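Local coordinates for glutaconate CoA-transferase subunit A (Acidaminococcus fermentans, PDB 1POI), which transfers the CoA moiety from acetyl-CoA to glutaconate, (R)-2-hydroxyglutarate and related acids, a step in glutamate degradation by the hydroxyglutarate pathway, at residues K145-I154 with V164-D173; N76-R85 with L260-Q270. All coordinates share one frame; numbering follows the deposited sequence.

Overall arrangement
Both contacts are partly buried and lie well off the centre of the subunit, with their own centres about 31 Å apart and their nearest atoms about 17 Å apart; they do not touch, and they share no helix or strand. Interaction 1 is local in sequence: strands within 145-154 and 164-173 form a beta hairpin, joined by backbone hydrogen bonds and apolar packing, aromatic rings included, and the flanking loops meet at a lysine-aspartate salt bridge. Interaction 2 is long-range, tying a loop and helix start at 76-85 to the consecutive helices 257-266 and 270-282. Its chemistry is mostly that of side chains, two arginines gripping oxygens of one helix, the turn after it and the start of the next, and it encloses interaction 1 in sequence.

Interaction 1 of 2, residues K145-I154 with V164-D173; sequences KVPDDKFKYI and VVAVPVPQVD
Val164 pairs with Ile154 through two backbone hydrogen bonds, Ile154 N to Val164 O (2.9 Å) and Val164 N to Ile154 O (2.7 Å), while its CG2 lies 3.7 Å from Ile154 CG1. On the other face of this antiparallel ladder, Val165 forms a non-hydrogen-bonded pair with Tyr153. Its CG2 comes within 3.4 Å of Tyr153 CE1, the two side chains running alongside each other. CG1, anti to the backbone N (chi1 173°), is directed instead to Phe151, 3.7 Å from its CD2; the edge of that phenylalanine ring sits over the centre of the Tyr153 ring. Ala166 completes the ladder with a second hydrogen-bonded pair, its N donating to Lys152 O (2.8 Å), and its methyl group meets Ile154 CD1. Pro168 then wedges against the turn before the strand, with CD 3.3 Å from Lys150 O. Farther on, the Asp173 carboxylate takes Lys145 NZ on the syn side of OD2 (2.9 Å), and the same oxygen accepts from His19 N. Phe158 of the second subunit, another copy of this protein, packs on Pro168 and Lys152. The hairpin extends strand 118-121 into a three-stranded antiparallel sheet, and Val167 rests on helix 102-114.

Interaction 2 of 2, residues N76-R85 with L260-Q270; sequences NSGVTNVSRR and LKVYDKVSKTQ
Val79 and Thr80 lie in a loop alongside helix 257-266, with CA atoms 6.2 Å from that of Lys261 and 5.7 Å from that of Asp264, respectively. The chain then swings out and returns at Arg84, in the first turn of helix 84-92, beside the type I turn Val266-Thr269 that follows the other helix. At the loop end, Val79 CG2 packs on Leu260 CD1 at 3.6 Å, the two side chains crossing at about a right angle, and Asn76 ND2 approaches Leu260 and the Tyr263 ring. Asp264 OD1 gathers three donors. Thr80 OG1 reaches it on the anti side, Arg84 NH2 on the syn side at 2.8 Å, and Arg84 NE from above the carboxylate plane at 3.1 Å. The arginine chain, extended from CG to NE, brings this side-on grip into place with OD1 in the guanidinium plane, while Lys268 CE lies over the centre of one guanidinium face. An alanine here would remove both nitrogens from OD1 and is likely to leave the Asp264 carboxylate without its positive mate. A water bridges Arg84 N and Ser267 OG. Arg85, bent at chi2 and chi3, turns its guanidinium against the same turn: NH1 donates to Ser267 O (2.8 Å), and NE and NH2 both donate to Gln270 OE1, which also accepts from Trp89 NE1. Ser267 O lies just past the C-terminal end of helix 257-266, where the helix dipole would probably favour the positive guanidinium of Arg85. The arrangement is a type I turn linking two consecutive helices, 257-266 and 270-282, with Thr269 as N-cap of the second through Asp272 N, held by two successive arginines to the start of helix 84-92 in the CoA-transferase domain.

Interaction 1 of 2, residues K145-I154 with V164-D173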
loop_
_atom_site.group_PDB
_atom_site.type_symbol
_atom_site.label_atom_id
_atom_site.label_comp_id
_atom_site.label_asym_id
_atom_site.label_seq_id
_atom_site.Cartn_x
_atom_site.Cartn_y
_atom_site.Cartn_z
ATOM N N LYS A 145 -5.542 -43.116 -17.688
ATOM C CA LYS A 145 -5.730 -41.908 -16.863
ATOM C C LYS A 145 -6.857 -41.950 -15.817
ATOM O O LYS A 145 -7.107 -40.940 -15.152
ATOM C CB LYS A 145 -5.861 -40.632 -17.720
ATOM C CG LYS A 145 -4.782 -40.426 -18.772
ATOM C CD LYS A 145 -3.467 -40.128 -18.133
ATOM C CE LYS A 145 -2.347 -40.066 -19.138
ATOM N NZ LYS A 145 -2.229 -38.758 -19.829
ATOM N N VAL A 146 -7.514 -43.099 -15.645
ATOM C CA VAL A 146 -8.581 -43.216 -14.639
ATOM C C VAL A 146 -8.322 -44.386 -13.676
ATOM O O VAL A 146 -8.053 -45.511 -14.108
ATOM C CB VAL A 146 -9.978 -43.395 -15.287
ATOM C CG1 VAL A 146 -11.049 -43.603 -14.222
ATOM C CG2 VAL A 146 -10.323 -42.179 -16.122
ATOM N N PRO A 147 -8.343 -44.120 -12.357
ATOM C CA PRO A 147 -8.118 -45.130 -11.321
ATOM C C PRO A 147 -8.989 -46.343 -11.558
ATOM O O PRO A 147 -10.092 -46.208 -12.086
ATOM C CB PRO A 147 -8.544 -44.403 -10.058
ATOM C CG PRO A 147 -8.048 -43.040 -10.322
ATOM C CD PRO A 147 -8.462 -42.785 -11.749
ATOM N N ASP A 148 -8.500 -47.522 -11.178
ATOM C CA ASP A 148 -9.276 -48.739 -11.356
ATOM C C ASP A 148 -10.331 -48.784 -10.296
ATOM O O ASP A 148 -11.323 -49.461 -10.458
ATOM C CB ASP A 148 -8.410 -49.995 -11.268
ATOM C CG ASP A 148 -7.544 -50.213 -12.506
ATOM O OD1 ASP A 148 -7.609 -49.435 -13.491
ATOM O OD2 ASP A 148 -6.775 -51.185 -12.480
ATOM N N ASP A 149 -10.093 -48.084 -9.192
ATOM C CA ASP A 149 -11.055 -48.023 -8.085
ATOM C C ASP A 149 -11.444 -46.597 -7.720
ATOM O O ASP A 149 -10.578 -45.720 -7.612
ATOM C CB ASP A 149 -10.499 -48.696 -6.840
ATOM C CG ASP A 149 -10.409 -50.181 -6.991
ATOM O OD1 ASP A 149 -11.435 -50.878 -6.813
ATOM O OD2 ASP A 149 -9.303 -50.657 -7.295
ATOM N N LYS A 150 -12.748 -46.364 -7.603
ATOM C CA LYS A 150 -13.249 -45.061 -7.213
ATOM C C LYS A 150 -12.744 -44.805 -5.771
ATOM O O LYS A 150 -12.139 -43.769 -5.485
ATOM C CB LYS A 150 -14.780 -45.057 -7.258
ATOM C CG LYS A 150 -15.399 -43.748 -6.812
ATOM C CD LYS A 150 -16.906 -43.794 -6.840
ATOM C CE LYS A 150 -17.448 -42.428 -6.467
ATOM N NZ LYS A 150 -18.847 -42.245 -6.863
ATOM N N PHE A 151 -12.941 -45.781 -4.888
ATOM C CA PHE A 151 -12.491 -45.665 -3.505
ATOM C C PHE A 151 -12.308 -47.070 -2.926
ATOM O O PHE A 151 -12.606 -48.070 -3.590
ATOM C CB PHE A 151 -13.530 -44.882 -2.670
ATOM C CG PHE A 151 -14.758 -45.673 -2.317
ATOM C CD1 PHE A 151 -15.796 -45.808 -3.222
ATOM C CD2 PHE A 151 -14.845 -46.329 -1.104
ATOM C CE1 PHE A 151 -16.912 -46.600 -2.925
ATOM C CE2 PHE A 151 -15.952 -47.125 -0.792
ATOM C CZ PHE A 151 -16.984 -47.265 -1.700
ATOM N N LYS A 152 -11.860 -47.141 -1.678
ATOM C CA LYS A 152 -11.670 -48.419 -0.991
ATOM C C LYS A 152 -11.879 -48.186 0.500
ATOM O O LYS A 152 -11.328 -47.239 1.058
ATOM C CB LYS A 152 -10.251 -48.927 -1.241
ATOM C CG LYS A 152 -10.170 -50.216 -2.020
ATOM C CD LYS A 152 -8.858 -50.314 -2.787
ATOM C CE LYS A 152 -8.553 -51.748 -3.211
ATOM N NZ LYS A 152 -9.658 -52.384 -4.003
ATOM N N TYR A 153 -12.762 -48.958 1.117
ATOM C CA TYR A 153 -13.002 -48.823 2.555
ATOM C C TYR A 153 -11.854 -49.499 3.276
ATOM O O TYR A 153 -11.542 -50.658 3.007
ATOM C CB TYR A 153 -14.301 -49.515 2.975
ATOM C CG TYR A 153 -15.552 -48.730 2.703
ATOM C CD1 TYR A 153 -15.665 -47.403 3.112
ATOM C CD2 TYR A 153 -16.634 -49.319 2.062
ATOM C CE1 TYR A 153 -16.830 -46.687 2.888
ATOM C CE2 TYR A 153 -17.802 -48.612 1.834
ATOM C CZ TYR A 153 -17.894 -47.294 2.251
ATOM O OH TYR A 153 -19.052 -46.586 2.032
ATOM N N ILE A 154 -11.235 -48.803 4.213
ATOM C CA ILE A 154 -10.116 -49.394 4.921
ATOM C C ILE A 154 -10.289 -49.137 6.390
ATOM O O ILE A 154 -10.966 -48.196 6.763
ATOM C CB ILE A 154 -8.779 -48.781 4.455
ATOM C CG1 ILE A 154 -8.702 -47.299 4.840
ATOM C CG2 ILE A 154 -8.621 -48.965 2.945
ATOM C CD1 ILE A 154 -7.313 -46.677 4.686
ATOM N N VAL A 164 -12.441 -45.970 7.242
ATOM C CA VAL A 164 -12.458 -44.694 6.543
ATOM C C VAL A 164 -12.504 -44.997 5.027
ATOM O O VAL A 164 -12.340 -46.148 4.603
ATOM C CB VAL A 164 -11.197 -43.813 6.911
ATOM C CG1 VAL A 164 -10.804 -44.012 8.364
ATOM C CG2 VAL A 164 -10.009 -44.087 5.984
ATOM N N VAL A 165 -12.728 -43.969 4.221
ATOM C CA VAL A 165 -12.797 -44.109 2.781
ATOM C C VAL A 165 -11.461 -43.646 2.248
ATOM O O VAL A 165 -11.020 -42.534 2.568
ATOM C CB VAL A 165 -13.933 -43.222 2.203
ATOM C CG1 VAL A 165 -13.911 -43.214 0.676
ATOM C CG2 VAL A 165 -15.277 -43.722 2.699
ATOM N N ALA A 166 -10.769 -44.523 1.521
ATOM C CA ALA A 166 -9.474 -44.161 0.957
ATOM C C ALA A 166 -9.742 -43.771 -0.474
ATOM O O ALA A 166 -10.514 -44.447 -1.167
ATOM C CB ALA A 166 -8.509 -45.318 1.034
ATOM N N VAL A 167 -9.100 -42.702 -0.925
ATOM C CA VAL A 167 -9.313 -42.177 -2.265
ATOM C C VAL A 167 -7.989 -42.003 -3.005
ATOM O O VAL A 167 -7.021 -41.501 -2.451
ATOM C CB VAL A 167 -10.085 -40.819 -2.164
ATOM C CG1 VAL A 167 -9.946 -40.019 -3.404
ATOM C CG2 VAL A 167 -11.542 -41.067 -1.923
ATOM N N PRO A 168 -7.941 -42.397 -4.283
ATOM C CA PRO A 168 -6.700 -42.259 -5.051
ATOM C C PRO A 168 -6.334 -40.807 -5.284
ATOM O O PRO A 168 -7.188 -40.018 -5.679
ATOM C CB PRO A 168 -7.054 -42.915 -6.392
ATOM C CG PRO A 168 -8.193 -43.828 -6.057
ATOM C CD PRO A 168 -8.998 -42.991 -5.118
ATOM N N VAL A 169 -5.068 -40.471 -5.071
ATOM C CA VAL A 169 -4.563 -39.116 -5.307
ATOM C C VAL A 169 -4.365 -39.004 -6.829
ATOM O O VAL A 169 -3.700 -39.837 -7.440
ATOM C CB VAL A 169 -3.236 -38.907 -4.555
ATOM C CG1 VAL A 169 -2.522 -37.703 -5.054
ATOM C CG2 VAL A 169 -3.512 -38.740 -3.099
ATOM N N PRO A 170 -4.961 -37.995 -7.463
ATOM C CA PRO A 170 -4.850 -37.811 -8.908
ATOM C C PRO A 170 -3.485 -37.332 -9.411
ATOM O O PRO A 170 -2.781 -36.619 -8.711
ATOM C CB PRO A 170 -5.943 -36.787 -9.187
ATOM C CG PRO A 170 -5.843 -35.891 -8.001
ATOM C CD PRO A 170 -5.700 -36.877 -6.848
ATOM N N GLN A 171 -3.122 -37.732 -10.631
ATOM C CA GLN A 171 -1.858 -37.348 -11.261
ATOM C C GLN A 171 -2.179 -36.404 -12.408
ATOM O O GLN A 171 -2.604 -36.811 -13.483
ATOM C CB GLN A 171 -1.133 -38.583 -11.772
ATOM C CG GLN A 171 -0.831 -39.565 -10.663
ATOM C CD GLN A 171 0.091 -40.672 -11.107
ATOM O OE1 GLN A 171 1.284 -40.447 -11.355
ATOM N NE2 GLN A 171 -0.452 -41.882 -11.215
ATOM N N VAL A 172 -1.952 -35.130 -12.169
ATOM C CA VAL A 172 -2.287 -34.106 -13.117
ATOM C C VAL A 172 -1.151 -33.777 -14.081
ATOM O O VAL A 172 -0.085 -33.318 -13.668
ATOM C CB VAL A 172 -2.769 -32.845 -12.338
ATOM C CG1 VAL A 172 -3.259 -31.769 -13.298
ATOM C CG2 VAL A 172 -3.873 -33.242 -11.336
ATOM N N ASP A 173 -1.406 -33.951 -15.373
ATOM C CA ASP A 173 -0.402 -33.684 -16.380
ATOM C C ASP A 173 -0.200 -32.204 -16.576
ATOM O O ASP A 173 0.934 -31.735 -16.532
ATOM C CB ASP A 173 -0.776 -34.345 -17.705
ATOM C CG ASP A 173 -0.827 -35.848 -17.607
ATOM O OD1 ASP A 173 0.106 -36.433 -17.007
ATOM O OD2 ASP A 173 -1.790 -36.450 -18.126
#

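Interaction 2 of 2, residues N76-R85 with L260-Q270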
loop_
_atom_site.group_PDB
_atom_site.type_symbol
_atom_site.label_atom_id
_atom_site.label_comp_id
_atom_site.label_asym_id
_atom_site.label_seq_id
_atom_site.Cartn_x
_atom_site.Cartn_y
_atom_site.Cartn_z
ATOM N N ASN A 76 -22.892 -22.611 -14.136
ATOM C CA ASN A 76 -22.392 -21.256 -14.248
ATOM C C ASN A 76 -23.243 -20.542 -13.171
ATOM O O ASN A 76 -24.163 -19.780 -13.476
ATOM C CB ASN A 76 -22.638 -20.725 -15.655
ATOM C CG ASN A 76 -21.347 -20.394 -16.386
ATOM O OD1 ASN A 76 -20.291 -20.225 -15.776
ATOM N ND2 ASN A 76 -21.419 -20.314 -17.697
ATOM N N SER A 77 -22.963 -20.898 -11.916
ATOM C CA SER A 77 -23.656 -20.422 -10.722
ATOM C C SER A 77 -24.264 -19.031 -10.830
ATOM O O SER A 77 -23.558 -18.051 -11.075
ATOM C CB SER A 77 -22.708 -20.481 -9.523
ATOM O OG SER A 77 -21.928 -21.663 -9.528
ATOM N N GLY A 78 -25.576 -18.958 -10.622
ATOM C CA GLY A 78 -26.282 -17.691 -10.704
ATOM C C GLY A 78 -27.004 -17.569 -12.030
ATOM O O GLY A 78 -28.205 -17.328 -12.059
ATOM N N VAL A 79 -26.264 -17.739 -13.124
ATOM C CA VAL A 79 -26.817 -17.685 -14.466
ATOM C C VAL A 79 -27.380 -19.062 -14.877
ATOM O O VAL A 79 -28.579 -19.199 -15.117
ATOM C CB VAL A 79 -25.769 -17.201 -15.446
ATOM C CG1 VAL A 79 -26.362 -17.123 -16.838
ATOM C CG2 VAL A 79 -25.250 -15.835 -14.992
ATOM N N THR A 80 -26.536 -20.089 -14.945
ATOM C CA THR A 80 -27.030 -21.428 -15.283
ATOM C C THR A 80 -26.922 -22.347 -14.080
ATOM O O THR A 80 -25.826 -22.637 -13.606
ATOM C CB THR A 80 -26.266 -22.093 -16.430
ATOM O OG1 THR A 80 -26.052 -21.159 -17.491
ATOM C CG2 THR A 80 -27.087 -23.245 -16.956
ATOM N N ASN A 81 -28.066 -22.842 -13.632
ATOM C CA ASN A 81 -28.148 -23.730 -12.476
ATOM C C ASN A 81 -27.369 -25.027 -12.563
ATOM O O ASN A 81 -26.782 -25.465 -11.582
ATOM C CB ASN A 81 -29.606 -24.082 -12.185
ATOM C CG ASN A 81 -30.306 -23.022 -11.370
ATOM O OD1 ASN A 81 -29.679 -22.055 -10.898
ATOM N ND2 ASN A 81 -31.616 -23.195 -11.184
ATOM N N VAL A 82 -27.499 -25.694 -13.706
ATOM C CA VAL A 82 -26.859 -26.975 -14.007
ATOM C C VAL A 82 -26.468 -26.841 -15.459
ATOM O O VAL A 82 -27.340 -26.749 -16.305
ATOM C CB VAL A 82 -27.877 -28.143 -13.905
ATOM C CG1 VAL A 82 -27.174 -29.480 -14.114
ATOM C CG2 VAL A 82 -28.593 -28.105 -12.552
ATOM N N SER A 83 -25.172 -26.751 -15.738
ATOM C CA SER A 83 -24.690 -26.609 -17.109
ATOM C C SER A 83 -25.456 -27.522 -18.052
ATOM O O SER A 83 -25.674 -28.706 -17.779
ATOM C CB SER A 83 -23.198 -26.878 -17.195
ATOM O OG SER A 83 -22.475 -25.904 -16.469
ATOM N N ARG A 84 -25.848 -26.949 -19.177
ATOM C CA ARG A 84 -26.653 -27.653 -20.150
ATOM C C ARG A 84 -25.960 -28.684 -21.030
ATOM O O ARG A 84 -26.469 -29.779 -21.160
ATOM C CB ARG A 84 -27.461 -26.629 -20.952
ATOM C CG ARG A 84 -28.220 -25.678 -20.024
ATOM C CD ARG A 84 -28.716 -24.447 -20.743
ATOM N NE ARG A 84 -29.386 -23.506 -19.848
ATOM C CZ ARG A 84 -30.537 -23.743 -19.219
ATOM N NH1 ARG A 84 -31.162 -24.899 -19.372
ATOM N NH2 ARG A 84 -31.068 -22.818 -18.432
ATOM N N ARG A 85 -24.810 -28.362 -21.620
ATOM C CA ARG A 85 -24.114 -29.343 -22.453
ATOM C C ARG A 85 -23.772 -30.524 -21.551
ATOM O O ARG A 85 -23.954 -31.684 -21.921
ATOM C CB ARG A 85 -22.830 -28.761 -23.043
ATOM C CG ARG A 85 -22.953 -28.087 -24.417
ATOM C CD ARG A 85 -24.389 -27.863 -24.876
ATOM N NE ARG A 85 -24.998 -29.031 -25.493
ATOM C CZ ARG A 85 -26.288 -29.344 -25.385
ATOM N NH1 ARG A 85 -27.120 -28.586 -24.685
ATOM N NH2 ARG A 85 -26.762 -30.416 -25.999
ATOM N N LEU A 260 -22.905 -14.095 -19.897
ATOM C CA LEU A 260 -23.235 -15.369 -19.295
ATOM C C LEU A 260 -24.677 -15.735 -19.547
ATOM O O LEU A 260 -25.031 -16.904 -19.465
ATOM C CB LEU A 260 -22.993 -15.378 -17.785
ATOM C CG LEU A 260 -21.602 -15.264 -17.163
ATOM C CD1 LEU A 260 -21.782 -15.269 -15.667
ATOM C CD2 LEU A 260 -20.678 -16.380 -17.596
ATOM N N LYS A 261 -25.530 -14.748 -19.783
ATOM C CA LYS A 261 -26.946 -15.035 -20.032
ATOM C C LYS A 261 -27.141 -15.549 -21.451
ATOM O O LYS A 261 -27.990 -16.404 -21.696
ATOM C CB LYS A 261 -27.824 -13.807 -19.790
ATOM C CG LYS A 261 -27.951 -13.401 -18.335
ATOM C CD LYS A 261 -29.311 -12.778 -18.080
ATOM C CE LYS A 261 -29.308 -11.897 -16.833
ATOM N NZ LYS A 261 -28.565 -10.606 -17.030
ATOM N N VAL A 262 -26.349 -15.015 -22.378
ATOM C CA VAL A 262 -26.396 -15.439 -23.771
ATOM C C VAL A 262 -26.064 -16.918 -23.766
ATOM O O VAL A 262 -26.875 -17.743 -24.188
ATOM C CB VAL A 262 -25.337 -14.726 -24.609
ATOM C CG1 VAL A 262 -25.330 -15.264 -26.003
ATOM C CG2 VAL A 262 -25.601 -13.240 -24.619
ATOM N N TYR A 263 -24.898 -17.242 -23.201
ATOM C CA TYR A 263 -24.438 -18.617 -23.101
ATOM C C TYR A 263 -25.494 -19.516 -22.441
ATOM O O TYR A 263 -25.704 -20.643 -22.886
ATOM C CB TYR A 263 -23.103 -18.688 -22.343
ATOM C CG TYR A 263 -22.486 -20.077 -22.331
ATOM C CD1 TYR A 263 -21.677 -20.504 -23.378
ATOM C CD2 TYR A 263 -22.798 -20.993 -21.321
ATOM C CE1 TYR A 263 -21.205 -21.816 -23.432
ATOM C CE2 TYR A 263 -22.331 -22.305 -21.361
ATOM C CZ TYR A 263 -21.536 -22.708 -22.422
ATOM O OH TYR A 263 -21.078 -23.997 -22.467
ATOM N N ASP A 264 -26.179 -19.017 -21.415
ATOM C CA ASP A 264 -27.193 -19.814 -20.725
ATOM C C ASP A 264 -28.269 -20.328 -21.656
ATOM O O ASP A 264 -28.738 -21.451 -21.506
ATOM C CB ASP A 264 -27.870 -19.012 -19.615
ATOM C CG ASP A 264 -29.167 -19.675 -19.104
ATOM O OD1 ASP A 264 -29.106 -20.764 -18.499
ATOM O OD2 ASP A 264 -30.260 -19.101 -19.305
ATOM N N LYS A 265 -28.707 -19.472 -22.570
ATOM C CA LYS A 265 -29.767 -19.848 -23.485
ATOM C C LYS A 265 -29.208 -20.581 -24.690
ATOM O O LYS A 265 -29.768 -21.579 -25.136
ATOM C CB LYS A 265 -30.596 -18.615 -23.881
ATOM C CG LYS A 265 -29.865 -17.561 -24.704
ATOM C CD LYS A 265 -30.351 -17.555 -26.145
ATOM C CE LYS A 265 -29.469 -16.682 -27.043
ATOM N NZ LYS A 265 -29.774 -16.910 -28.502
ATOM N N VAL A 266 -28.105 -20.074 -25.218
ATOM C CA VAL A 266 -27.426 -20.681 -26.346
ATOM C C VAL A 266 -27.148 -22.182 -26.106
ATOM O O VAL A 266 -27.528 -23.031 -26.909
ATOM C CB VAL A 266 -26.114 -19.956 -26.600
ATOM C CG1 VAL A 266 -25.198 -20.812 -27.403
ATOM C CG2 VAL A 266 -26.380 -18.655 -27.324
ATOM N N SER A 267 -26.556 -22.510 -24.965
ATOM C CA SER A 267 -26.235 -23.892 -24.625
ATOM C C SER A 267 -27.432 -24.803 -24.341
ATOM O O SER A 267 -27.231 -25.889 -23.786
ATOM C CB SER A 267 -25.327 -23.926 -23.396
ATOM O OG SER A 267 -26.018 -23.419 -22.257
ATOM N N LYS A 268 -28.663 -24.367 -24.627
ATOM C CA LYS A 268 -29.816 -25.235 -24.359
ATOM C C LYS A 268 -29.977 -26.266 -25.451
ATOM O O LYS A 268 -30.821 -27.163 -25.341
ATOM C CB LYS A 268 -31.120 -24.455 -24.197
ATOM C CG LYS A 268 -31.086 -23.433 -23.093
ATOM C CD LYS A 268 -32.456 -22.854 -22.781
ATOM C CE LYS A 268 -32.314 -21.709 -21.766
ATOM N NZ LYS A 268 -33.607 -21.203 -21.247
ATOM N N THR A 269 -29.245 -26.074 -26.549
ATOM C CA THR A 269 -29.262 -27.004 -27.668
ATOM C C THR A 269 -27.889 -27.007 -28.333
ATOM O O THR A 269 -27.224 -25.963 -28.472
ATOM C CB THR A 269 -30.300 -26.641 -28.757
ATOM O OG1 THR A 269 -29.849 -25.491 -29.486
ATOM C CG2 THR A 269 -31.680 -26.375 -28.170
ATOM N N GLN A 270 -27.513 -28.181 -28.814
ATOM C CA GLN A 270 -26.252 -28.402 -29.494
ATOM C C GLN A 270 -26.083 -27.491 -30.714
ATOM O O GLN A 270 -24.966 -27.064 -31.030
ATOM C CB GLN A 270 -26.189 -29.852 -29.938
ATOM C CG GLN A 270 -24.814 -30.315 -30.316
ATOM C CD GLN A 270 -23.872 -30.274 -29.152
ATOM O OE1 GLN A 270 -24.234 -30.660 -28.034
ATOM N NE2 GLN A 270 -22.666 -29.769 -29.388
HETATM O O HOH W 1 -24.399 -24.206 -19.790
#